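Local coordinates for uncharacterized protein (Kutzneria albida DSM 43870, PDB 5M6Q), which is a secreted microbial transglutaminase that probably cross-links proteins by transferring the acyl group of glutamine side chains to amines, at residues S133-D138 with T146-D151; V157-Y162 with E214-V219; Y162-R167 with F173-F178. All coordinates share one frame; numbering follows the deposited sequence.

Interaction 1: S133-D138 with T146-D151; sequences SWQNPD and TTYRPD
Ser133 meets Tyr148 through its backbone: the carbonyl oxygen Ser133 O lies at the edge of the Tyr148 ring, close to the ring plane, 3.3 Å from Tyr148 CE2. Its side chain is farther off, Ser133 CB standing 4.2 Å from Tyr148 CD2, while the hydroxyl OG bonds to Asp213. An inverse gamma turn centred on Trp134 then leads to Gln135. There the aliphatic part of Gln135 does the touching, with CG 3.2 Å from Tyr148 OH. Its chain bends at chi2 (-60°), which carries the amide off at 68° to the ring plane; Gln135 NE2 is then held by Tyr132 O and Arg165 O. Farther on, Asn136 OD1 accepts from Asp138 N at 2.8 Å, an Asx turn that shapes the loop as it runs toward helix 141-146. In the second segment a type I beta turn from Thr146 to Arg149 presents Tyr148, and Thr147 CG2 sits 3.7 Å above the centre of its ring. Tyr148 OH finds its hydrogen-bonding partner in Thr161 OG1. A leucine in place of Tyr148 would probably leave Thr161 OG1 without this partner and open a gap beside Gln135 CG. No hydrogen bond joins the two loops directly; van der Waals contact around one buried ring brings together the chain on both sides of helix 141-146, and the polar ends of Ser133, Gln135 and Tyr148 are satisfied by residues beyond them.

Interaction 2: V157-Y162 with E214-V219; sequences VDMSTY and EQVFTV
Val157 and Val216 pack together where a loop packs against strand 214-223 of the antiparallel sheet, and the loop then folds into a type I beta turn from Met159 to Tyr162. The contact across the segments is wholly apolar. Val216 CG1, anti to its own carbonyl carbon (chi1 -64°), points at the loop valine and meets both of its methyl groups: it lies 3.9 Å from Val157 CG1 and 4.0 Å from Val157 CG2. Met159 adds its sulfur to the same methyl, SD being 4.3 Å from Val216 CG1. Its side chain also touches Phe131 and Ser66, on the strands flanking 214-223, and comes about 4 Å from a bound MES molecule, probably a remnant of the crystallisation liquor. Hydrogen bonds belong to each segment's own surroundings. Val157 is backbone-bonded to Ser66 and Val216 to Lys129, so loop and strand are each tied to a strand beside them. Within the turn, Tyr162 N donates to Met159 O at 3.0 Å. Overlapping its start, an Asx turn forms at Asp158, whose OD1 takes two bonds from the same face of the carboxylate: Ser160 N at 3.1 Å on the anti side and Ser160 OG at 2.9 Å on the syn side.

Interaction 3: Y162-R167 with F173-F178; sequences YRYRAR and FDYGWF
Tyr164 and Phe173 meet obliquely, Tyr164 CD1 lying 3.9 Å from Phe173 CE2, with the phenylalanine atom near the plane of the tyrosine ring. The Phe173 ring gets there from a first torsion of 48°, which wedges CG between its own backbone N and carbonyl carbon and leans the ring toward the loop. Tyr162 reaches it from another direction: the hydroxyl OH comes to the ring edge, 4.0 Å from Phe173 CD2, and hydrogen-bonds to Lys129 NZ. Tyr164 adopts the rare left-handed backbone conformation (phi 59°), and its CG stands anti to the carbonyl carbon (chi1 -61°), a combination that lays the ring beside Tyr162, whose edge, at CE2, comes over one face of the Tyr164 ring. Farther out, Tyr175 crosses Tyr164 at about a right angle, its OH near the plane of the Tyr164 ring and 3.5 Å from Tyr164 CE1. A single water bridges the two hydroxyls, 2.6 Å from Tyr164 OH and 2.6 Å from Tyr175 OH; the latter also bonds to Lys129 NZ. The aromatic group thus joins the 162-167 loop to the chain at Phe173 and Tyr175, in and beside strand 174-179, whose backbone pairs with strand 122-131, while Tyr175 also touches Thr49 of helix 47-53.

All three contacts are made largely by buried residues, but interaction 1 is the most peripheral, its centre about 19 Å from that of the chain against about 10 Å for the other two. It joins loop to loop around helix 141-146, whereas interactions 2 and 3 set the loop leading to strand 174-179 against two strands of one sheet, 214-223 and 174-179, both paired with strand 122-131. Their chemistry differs accordingly: a tyrosine against a backbone carbonyl and an aliphatic glutamine stem, aliphatic packing, then an aromatic group with a bridging water. Tyr162 ends the loop segment of interaction 2 and makes contact only in interaction 3, while Arg149 and Glu214 form a salt bridge between interactions 1 and 2, and Arg163 and Arg165 bond back to carbonyls of 133-138.

Interaction 1: S133-D138 with T146-D151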
loop_
_atom_site.group_PDB
_atom_site.type_symbol
_atom_site.label_atom_id
_atom_site.label_comp_id
_atom_site.label_asym_id
_atom_site.label_seq_id
_atom_site.Cartn_x
_atom_site.Cartn_y
_atom_site.Cartn_z
ATOM N N SER A 133 -11.646 -8.623 9.579
ATOM C CA SER A 133 -12.903 -8.360 8.886
ATOM C C SER A 133 -13.981 -7.818 9.801
ATOM O O SER A 133 -14.836 -7.057 9.362
ATOM C CB SER A 133 -13.417 -9.632 8.217
ATOM O OG SER A 133 -13.663 -10.624 9.184
ATOM N N TRP A 134 -13.935 -8.200 11.072
ATOM C CA TRP A 134 -15.002 -7.850 12.003
ATOM C C TRP A 134 -14.822 -6.430 12.542
ATOM O O TRP A 134 -14.460 -6.240 13.698
ATOM C CB TRP A 134 -15.045 -8.861 13.156
ATOM C CG TRP A 134 -16.427 -9.249 13.571
ATOM C CD1 TRP A 134 -17.468 -8.405 13.829
ATOM C CD2 TRP A 134 -16.922 -10.572 13.793
ATOM N NE1 TRP A 134 -18.581 -9.119 14.185
ATOM C CE2 TRP A 134 -18.275 -10.453 14.173
ATOM C CE3 TRP A 134 -16.358 -11.846 13.701
ATOM C CZ2 TRP A 134 -19.072 -11.559 14.473
ATOM C CZ3 TRP A 134 -17.153 -12.947 13.995
ATOM C CH2 TRP A 134 -18.493 -12.795 14.377
ATOM N N GLN A 135 -15.095 -5.436 11.704
ATOM C CA GLN A 135 -14.707 -4.060 11.998
ATOM C C GLN A 135 -15.676 -3.370 12.947
ATOM O O GLN A 135 -15.377 -2.310 13.502
ATOM C CB GLN A 135 -14.581 -3.268 10.691
ATOM C CG GLN A 135 -13.253 -3.521 9.969
ATOM C CD GLN A 135 -12.058 -3.145 10.824
ATOM O OE1 GLN A 135 -11.850 -1.969 11.141
ATOM N NE2 GLN A 135 -11.272 -4.139 11.211
ATOM N N ASN A 136 -16.843 -3.980 13.119
ATOM C CA ASN A 136 -17.835 -3.525 14.082
ATOM C C ASN A 136 -18.282 -4.743 14.851
ATOM O O ASN A 136 -18.821 -5.676 14.267
ATOM C CB ASN A 136 -19.021 -2.857 13.387
ATOM C CG ASN A 136 -20.008 -2.235 14.365
ATOM O OD1 ASN A 136 -20.232 -2.742 15.468
ATOM N ND2 ASN A 136 -20.602 -1.119 13.958
ATOM N N PRO A 137 -18.053 -4.743 16.173
ATOM C CA PRO A 137 -18.375 -5.931 16.969
ATOM C C PRO A 137 -19.877 -6.252 16.934
ATOM O O PRO A 137 -20.264 -7.372 17.246
ATOM C CB PRO A 137 -17.905 -5.551 18.374
ATOM C CG PRO A 137 -17.820 -4.061 18.380
ATOM C CD PRO A 137 -17.525 -3.636 16.986
ATOM N N ASP A 138 -20.692 -5.280 16.521
ATOM C CA ASP A 138 -22.129 -5.478 16.373
ATOM C C ASP A 138 -22.497 -6.272 15.114
ATOM O O ASP A 138 -23.578 -6.859 15.051
ATOM C CB ASP A 138 -22.858 -4.130 16.343
ATOM C CG ASP A 138 -22.869 -3.433 17.699
ATOM O OD1 ASP A 138 -22.830 -4.139 18.734
ATOM O OD2 ASP A 138 -22.922 -2.178 17.722
ATOM N N THR A 146 -18.488 -11.186 4.687
ATOM C CA THR A 146 -18.804 -10.886 3.297
ATOM C C THR A 146 -18.542 -9.431 2.940
ATOM O O THR A 146 -18.529 -9.086 1.767
ATOM C CB THR A 146 -20.272 -11.197 2.953
ATOM O OG1 THR A 146 -21.127 -10.373 3.753
ATOM C CG2 THR A 146 -20.583 -12.660 3.215
ATOM N N THR A 147 -18.342 -8.577 3.939
ATOM C CA THR A 147 -18.200 -7.144 3.677
ATOM C C THR A 147 -16.990 -6.853 2.789
ATOM O O THR A 147 -17.051 -5.985 1.926
ATOM C CB THR A 147 -18.095 -6.326 4.996
ATOM O OG1 THR A 147 -19.356 -6.354 5.682
ATOM C CG2 THR A 147 -17.726 -4.876 4.724
ATOM N N TYR A 148 -15.899 -7.585 2.965
ATOM C CA TYR A 148 -14.690 -7.242 2.220
ATOM C C TYR A 148 -14.424 -8.228 1.093
ATOM O O TYR A 148 -13.294 -8.383 0.647
ATOM C CB TYR A 148 -13.496 -7.137 3.173
ATOM C CG TYR A 148 -13.749 -6.090 4.221
ATOM C CD1 TYR A 148 -13.774 -4.740 3.880
ATOM C CD2 TYR A 148 -14.027 -6.447 5.536
ATOM C CE1 TYR A 148 -14.027 -3.781 4.822
ATOM C CE2 TYR A 148 -14.289 -5.491 6.490
ATOM C CZ TYR A 148 -14.295 -4.160 6.126
ATOM O OH TYR A 148 -14.576 -3.198 7.070
ATOM N N ARG A 149 -15.477 -8.871 0.600
ATOM C CA ARG A 149 -15.307 -9.762 -0.540
ATOM C C ARG A 149 -15.083 -8.948 -1.812
ATOM O O ARG A 149 -15.752 -7.937 -2.042
ATOM C CB ARG A 149 -16.510 -10.692 -0.698
ATOM C CG ARG A 149 -16.721 -11.640 0.504
ATOM C CD ARG A 149 -15.939 -12.987 0.438
ATOM N NE ARG A 149 -14.479 -12.855 0.323
ATOM C CZ ARG A 149 -13.682 -12.413 1.292
ATOM N NH1 ARG A 149 -14.194 -12.044 2.460
ATOM N NH2 ARG A 149 -12.372 -12.323 1.090
ATOM N N PRO A 150 -14.124 -9.384 -2.640
ATOM C CA PRO A 150 -13.850 -8.668 -3.888
ATOM C C PRO A 150 -15.021 -8.771 -4.853
ATOM O O PRO A 150 -15.689 -9.795 -4.925
ATOM C CB PRO A 150 -12.604 -9.370 -4.446
ATOM C CG PRO A 150 -12.047 -10.198 -3.282
ATOM C CD PRO A 150 -13.267 -10.573 -2.480
ATOM N N ASP A 151 -15.296 -7.674 -5.539
ATOM C CA ASP A 151 -16.253 -7.659 -6.629
ATOM C C ASP A 151 -15.932 -8.809 -7.592
ATOM O O ASP A 151 -14.808 -8.908 -8.091
ATOM C CB ASP A 151 -16.194 -6.310 -7.348
ATOM C CG ASP A 151 -17.307 -6.131 -8.357
ATOM O OD1 ASP A 151 -17.260 -6.779 -9.426
ATOM O OD2 ASP A 151 -18.212 -5.317 -8.085
#

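Interaction 2: V157-Y162 with E214-V219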
loop_
_atom_site.group_PDB
_atom_site.type_symbol
_atom_site.label_atom_id
_atom_site.label_comp_id
_atom_site.label_asym_id
_atom_site.label_seq_id
_atom_site.Cartn_x
_atom_site.Cartn_y
_atom_site.Cartn_z
ATOM N N VAL A 157 -12.243 -4.291 -3.681
ATOM C CA VAL A 157 -12.748 -4.501 -2.342
ATOM C C VAL A 157 -13.229 -3.168 -1.801
ATOM O O VAL A 157 -12.499 -2.180 -1.835
ATOM C CB VAL A 157 -11.680 -5.124 -1.432
ATOM C CG1 VAL A 157 -12.130 -5.075 0.022
ATOM C CG2 VAL A 157 -11.390 -6.540 -1.870
ATOM N N ASP A 158 -14.470 -3.145 -1.331
ATOM C CA ASP A 158 -15.034 -1.948 -0.746
ATOM C C ASP A 158 -14.454 -1.750 0.652
ATOM O O ASP A 158 -14.757 -2.518 1.553
ATOM C CB ASP A 158 -16.559 -2.056 -0.682
ATOM C CG ASP A 158 -17.237 -0.724 -0.337
ATOM O OD1 ASP A 158 -16.552 0.211 0.125
ATOM O OD2 ASP A 158 -18.466 -0.615 -0.530
ATOM N N MET A 159 -13.660 -0.702 0.842
ATOM C CA MET A 159 -13.033 -0.462 2.138
ATOM C C MET A 159 -13.694 0.655 2.947
ATOM O O MET A 159 -13.184 1.043 3.996
ATOM C CB MET A 159 -11.545 -0.136 1.959
ATOM C CG MET A 159 -10.693 -1.298 1.448
ATOM S SD MET A 159 -10.599 -2.713 2.567
ATOM C CE MET A 159 -9.672 -2.085 3.987
ATOM N N SER A 160 -14.835 1.158 2.489
ATOM C CA SER A 160 -15.414 2.334 3.141
ATOM C C SER A 160 -15.873 2.064 4.578
ATOM O O SER A 160 -15.915 2.982 5.382
ATOM C CB SER A 160 -16.575 2.881 2.319
ATOM O OG SER A 160 -17.600 1.929 2.211
ATOM N N THR A 161 -16.198 0.815 4.906
ATOM C CA THR A 161 -16.621 0.476 6.269
ATOM C C THR A 161 -15.460 0.251 7.224
ATOM O O THR A 161 -15.678 0.031 8.421
ATOM C CB THR A 161 -17.470 -0.807 6.323
ATOM O OG1 THR A 161 -16.738 -1.883 5.725
ATOM C CG2 THR A 161 -18.806 -0.618 5.623
ATOM N N TYR A 162 -14.233 0.288 6.705
ATOM C CA TYR A 162 -13.078 -0.081 7.509
ATOM C C TYR A 162 -12.759 0.963 8.587
ATOM O O TYR A 162 -12.695 2.153 8.304
ATOM C CB TYR A 162 -11.865 -0.312 6.605
ATOM C CG TYR A 162 -10.669 -0.752 7.386
ATOM C CD1 TYR A 162 -10.619 -2.024 7.957
ATOM C CD2 TYR A 162 -9.604 0.107 7.590
ATOM C CE1 TYR A 162 -9.537 -2.427 8.706
ATOM C CE2 TYR A 162 -8.516 -0.286 8.318
ATOM C CZ TYR A 162 -8.484 -1.561 8.871
ATOM O OH TYR A 162 -7.396 -1.952 9.600
ATOM N N GLU A 214 -8.172 -10.966 6.367
ATOM C CA GLU A 214 -8.323 -10.266 5.096
ATOM C C GLU A 214 -6.993 -9.703 4.622
ATOM O O GLU A 214 -6.170 -9.277 5.424
ATOM C CB GLU A 214 -9.330 -9.104 5.210
ATOM C CG GLU A 214 -10.751 -9.512 5.575
ATOM C CD GLU A 214 -11.465 -10.338 4.494
ATOM O OE1 GLU A 214 -11.007 -10.379 3.315
ATOM O OE2 GLU A 214 -12.505 -10.952 4.839
ATOM N N GLN A 215 -6.805 -9.703 3.309
ATOM C CA GLN A 215 -5.652 -9.081 2.691
ATOM C C GLN A 215 -6.099 -8.451 1.386
ATOM O O GLN A 215 -6.816 -9.079 0.610
ATOM C CB GLN A 215 -4.534 -10.101 2.449
ATOM C CG GLN A 215 -3.296 -9.486 1.805
ATOM C CD GLN A 215 -2.094 -10.417 1.856
ATOM O OE1 GLN A 215 -2.151 -11.475 2.468
ATOM N NE2 GLN A 215 -1.000 -10.021 1.219
ATOM N N VAL A 216 -5.694 -7.204 1.165
ATOM C CA VAL A 216 -5.971 -6.495 -0.080
ATOM C C VAL A 216 -4.676 -5.979 -0.694
ATOM O O VAL A 216 -3.676 -5.815 -0.015
ATOM C CB VAL A 216 -6.951 -5.307 0.127
ATOM C CG1 VAL A 216 -8.319 -5.799 0.593
ATOM C CG2 VAL A 216 -6.372 -4.306 1.108
ATOM N N PHE A 217 -4.722 -5.718 -1.994
ATOM C CA PHE A 217 -3.619 -5.116 -2.695
ATOM C C PHE A 217 -4.121 -3.788 -3.229
ATOM O O PHE A 217 -5.110 -3.731 -3.960
ATOM C CB PHE A 217 -3.120 -6.037 -3.807
ATOM C CG PHE A 217 -2.588 -7.336 -3.293
ATOM C CD1 PHE A 217 -1.245 -7.463 -2.972
ATOM C CD2 PHE A 217 -3.435 -8.402 -3.069
ATOM C CE1 PHE A 217 -0.761 -8.647 -2.478
ATOM C CE2 PHE A 217 -2.952 -9.588 -2.574
ATOM C CZ PHE A 217 -1.620 -9.709 -2.277
ATOM N N THR A 218 -3.415 -2.733 -2.863
ATOM C CA THR A 218 -3.935 -1.383 -2.971
ATOM C C THR A 218 -3.037 -0.555 -3.845
ATOM O O THR A 218 -1.814 -0.634 -3.759
ATOM C CB THR A 218 -4.069 -0.735 -1.575
ATOM O OG1 THR A 218 -4.949 -1.536 -0.781
ATOM C CG2 THR A 218 -4.614 0.696 -1.669
ATOM N N VAL A 219 -3.660 0.224 -4.711
ATOM C CA VAL A 219 -2.940 1.100 -5.609
ATOM C C VAL A 219 -3.131 2.514 -5.124
ATOM O O VAL A 219 -4.254 2.921 -4.830
ATOM C CB VAL A 219 -3.437 0.939 -7.056
ATOM C CG1 VAL A 219 -2.605 1.802 -7.993
ATOM C CG2 VAL A 219 -3.406 -0.512 -7.471
#

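Interaction 3: Y162-R167 with F173-F178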
loop_
_atom_site.group_PDB
_atom_site.type_symbol
_atom_site.label_atom_id
_atom_site.label_comp_id
_atom_site.label_asym_id
_atom_site.label_seq_id
_atom_site.Cartn_x
_atom_site.Cartn_y
_atom_site.Cartn_z
ATOM N N TYR A 162 -14.233 0.288 6.705
ATOM C CA TYR A 162 -13.078 -0.081 7.509
ATOM C C TYR A 162 -12.759 0.963 8.587
ATOM O O TYR A 162 -12.695 2.153 8.304
ATOM C CB TYR A 162 -11.865 -0.312 6.605
ATOM C CG TYR A 162 -10.669 -0.752 7.386
ATOM C CD1 TYR A 162 -10.619 -2.024 7.957
ATOM C CD2 TYR A 162 -9.604 0.107 7.590
ATOM C CE1 TYR A 162 -9.537 -2.427 8.706
ATOM C CE2 TYR A 162 -8.516 -0.286 8.318
ATOM C CZ TYR A 162 -8.484 -1.561 8.871
ATOM O OH TYR A 162 -7.396 -1.952 9.600
ATOM N N ARG A 163 -12.557 0.508 9.821
ATOM C CA ARG A 163 -12.370 1.410 10.973
ATOM C C ARG A 163 -11.064 1.185 11.743
ATOM O O ARG A 163 -10.933 1.651 12.873
ATOM C CB ARG A 163 -13.526 1.250 11.966
ATOM C CG ARG A 163 -14.907 1.235 11.364
ATOM C CD ARG A 163 -15.963 0.959 12.438
ATOM N NE ARG A 163 -15.728 1.735 13.658
ATOM C CZ ARG A 163 -15.555 1.212 14.872
ATOM N NH1 ARG A 163 -15.608 -0.108 15.052
ATOM N NH2 ARG A 163 -15.338 2.016 15.911
ATOM N N TYR A 164 -10.127 0.444 11.160
ATOM C CA TYR A 164 -8.856 0.126 11.821
ATOM C C TYR A 164 -9.012 -0.619 13.150
ATOM O O TYR A 164 -8.147 -0.520 14.025
ATOM C CB TYR A 164 -8.038 1.397 12.058
ATOM C CG TYR A 164 -7.673 2.119 10.786
ATOM C CD1 TYR A 164 -6.512 1.805 10.093
ATOM C CD2 TYR A 164 -8.494 3.112 10.277
ATOM C CE1 TYR A 164 -6.182 2.457 8.926
ATOM C CE2 TYR A 164 -8.177 3.774 9.117
ATOM C CZ TYR A 164 -7.026 3.449 8.441
ATOM O OH TYR A 164 -6.727 4.123 7.278
ATOM N N ARG A 165 -10.092 -1.378 13.289
ATOM C CA ARG A 165 -10.311 -2.176 14.486
ATOM C C ARG A 165 -9.515 -3.476 14.460
ATOM O O ARG A 165 -9.573 -4.212 13.482
ATOM C CB ARG A 165 -11.793 -2.515 14.654
ATOM C CG ARG A 165 -12.063 -3.280 15.957
ATOM C CD ARG A 165 -13.528 -3.714 16.141
ATOM N NE ARG A 165 -13.676 -4.436 17.400
ATOM C CZ ARG A 165 -14.082 -5.694 17.501
ATOM N NH1 ARG A 165 -14.418 -6.368 16.413
ATOM N NH2 ARG A 165 -14.166 -6.276 18.695
ATOM N N ALA A 166 -8.808 -3.771 15.552
ATOM C CA ALA A 166 -8.073 -5.029 15.686
ATOM C C ALA A 166 -8.975 -6.164 16.138
ATOM O O ALA A 166 -9.938 -5.950 16.870
ATOM C CB ALA A 166 -6.927 -4.880 16.672
ATOM N N ARG A 167 -8.646 -7.378 15.722
ATOM C CA ARG A 167 -9.127 -8.543 16.443
ATOM C C ARG A 167 -8.661 -8.424 17.904
ATOM O O ARG A 167 -7.474 -8.239 18.160
ATOM C CB ARG A 167 -8.617 -9.829 15.808
ATOM C CG ARG A 167 -9.140 -11.063 16.523
ATOM C CD ARG A 167 -8.713 -12.339 15.887
ATOM N NE ARG A 167 -9.332 -13.452 16.594
ATOM C CZ ARG A 167 -8.865 -14.692 16.618
ATOM N NH1 ARG A 167 -7.753 -15.004 15.964
ATOM N NH2 ARG A 167 -9.525 -15.620 17.299
ATOM N N PHE A 173 -3.286 -4.191 12.085
ATOM C CA PHE A 173 -3.027 -4.367 10.668
ATOM C C PHE A 173 -1.575 -4.710 10.369
ATOM O O PHE A 173 -0.716 -4.639 11.238
ATOM C CB PHE A 173 -3.429 -3.093 9.907
ATOM C CG PHE A 173 -2.900 -1.823 10.520
ATOM C CD1 PHE A 173 -1.532 -1.592 10.615
ATOM C CD2 PHE A 173 -3.772 -0.862 11.004
ATOM C CE1 PHE A 173 -1.039 -0.422 11.178
ATOM C CE2 PHE A 173 -3.286 0.313 11.576
ATOM C CZ PHE A 173 -1.915 0.530 11.656
ATOM N N ASP A 174 -1.316 -5.086 9.121
ATOM C CA ASP A 174 0.029 -5.012 8.581
ATOM C C ASP A 174 -0.074 -4.285 7.245
ATOM O O ASP A 174 -1.104 -4.366 6.552
ATOM C CB ASP A 174 0.662 -6.403 8.421
ATOM C CG ASP A 174 2.204 -6.365 8.458
ATOM O OD1 ASP A 174 2.799 -5.264 8.489
ATOM O OD2 ASP A 174 2.833 -7.442 8.464
ATOM N N TYR A 175 0.967 -3.534 6.923
ATOM C CA TYR A 175 1.139 -2.904 5.615
ATOM C C TYR A 175 2.427 -3.380 5.020
ATOM O O TYR A 175 3.448 -3.370 5.701
ATOM C CB TYR A 175 1.198 -1.381 5.729
ATOM C CG TYR A 175 -0.135 -0.752 5.993
ATOM C CD1 TYR A 175 -0.661 -0.708 7.279
ATOM C CD2 TYR A 175 -0.877 -0.215 4.955
ATOM C CE1 TYR A 175 -1.913 -0.128 7.521
ATOM C CE2 TYR A 175 -2.122 0.367 5.187
ATOM C CZ TYR A 175 -2.628 0.408 6.469
ATOM O OH TYR A 175 -3.863 0.982 6.687
ATOM N N GLY A 176 2.395 -3.754 3.746
ATOM C CA GLY A 176 3.597 -4.157 3.046
ATOM C C GLY A 176 3.783 -3.369 1.764
ATOM O O GLY A 176 2.951 -3.415 0.868
ATOM N N TRP A 177 4.891 -2.648 1.687
ATOM C CA TRP A 177 5.208 -1.861 0.517
ATOM C C TRP A 177 5.780 -2.747 -0.571
ATOM O O TRP A 177 6.728 -3.501 -0.328
ATOM C CB TRP A 177 6.203 -0.767 0.870
ATOM C CG TRP A 177 6.671 -0.043 -0.345
ATOM C CD1 TRP A 177 7.800 -0.287 -1.070
ATOM C CD2 TRP A 177 6.001 1.033 -0.996
ATOM N NE1 TRP A 177 7.877 0.578 -2.132
ATOM C CE2 TRP A 177 6.788 1.405 -2.107
ATOM C CE3 TRP A 177 4.821 1.728 -0.744
ATOM C CZ2 TRP A 177 6.435 2.442 -2.955
ATOM C CZ3 TRP A 177 4.472 2.766 -1.595
ATOM C CH2 TRP A 177 5.281 3.113 -2.680
ATOM N N PHE A 178 5.199 -2.677 -1.760
ATOM C CA PHE A 178 5.654 -3.519 -2.863
ATOM C C PHE A 178 6.882 -2.935 -3.548
ATOM O O PHE A 178 6.788 -1.944 -4.264
ATOM C CB PHE A 178 4.542 -3.703 -3.904
ATOM C CG PHE A 178 4.791 -4.820 -4.874
ATOM C CD1 PHE A 178 5.831 -5.739 -4.666
ATOM C CD2 PHE A 178 3.974 -4.972 -5.988
ATOM C CE1 PHE A 178 6.053 -6.784 -5.558
ATOM C CE2 PHE A 178 4.183 -6.020 -6.891
ATOM C CZ PHE A 178 5.224 -6.931 -6.670
HETATM O O HOH W 1 -4.686 3.299 5.905
#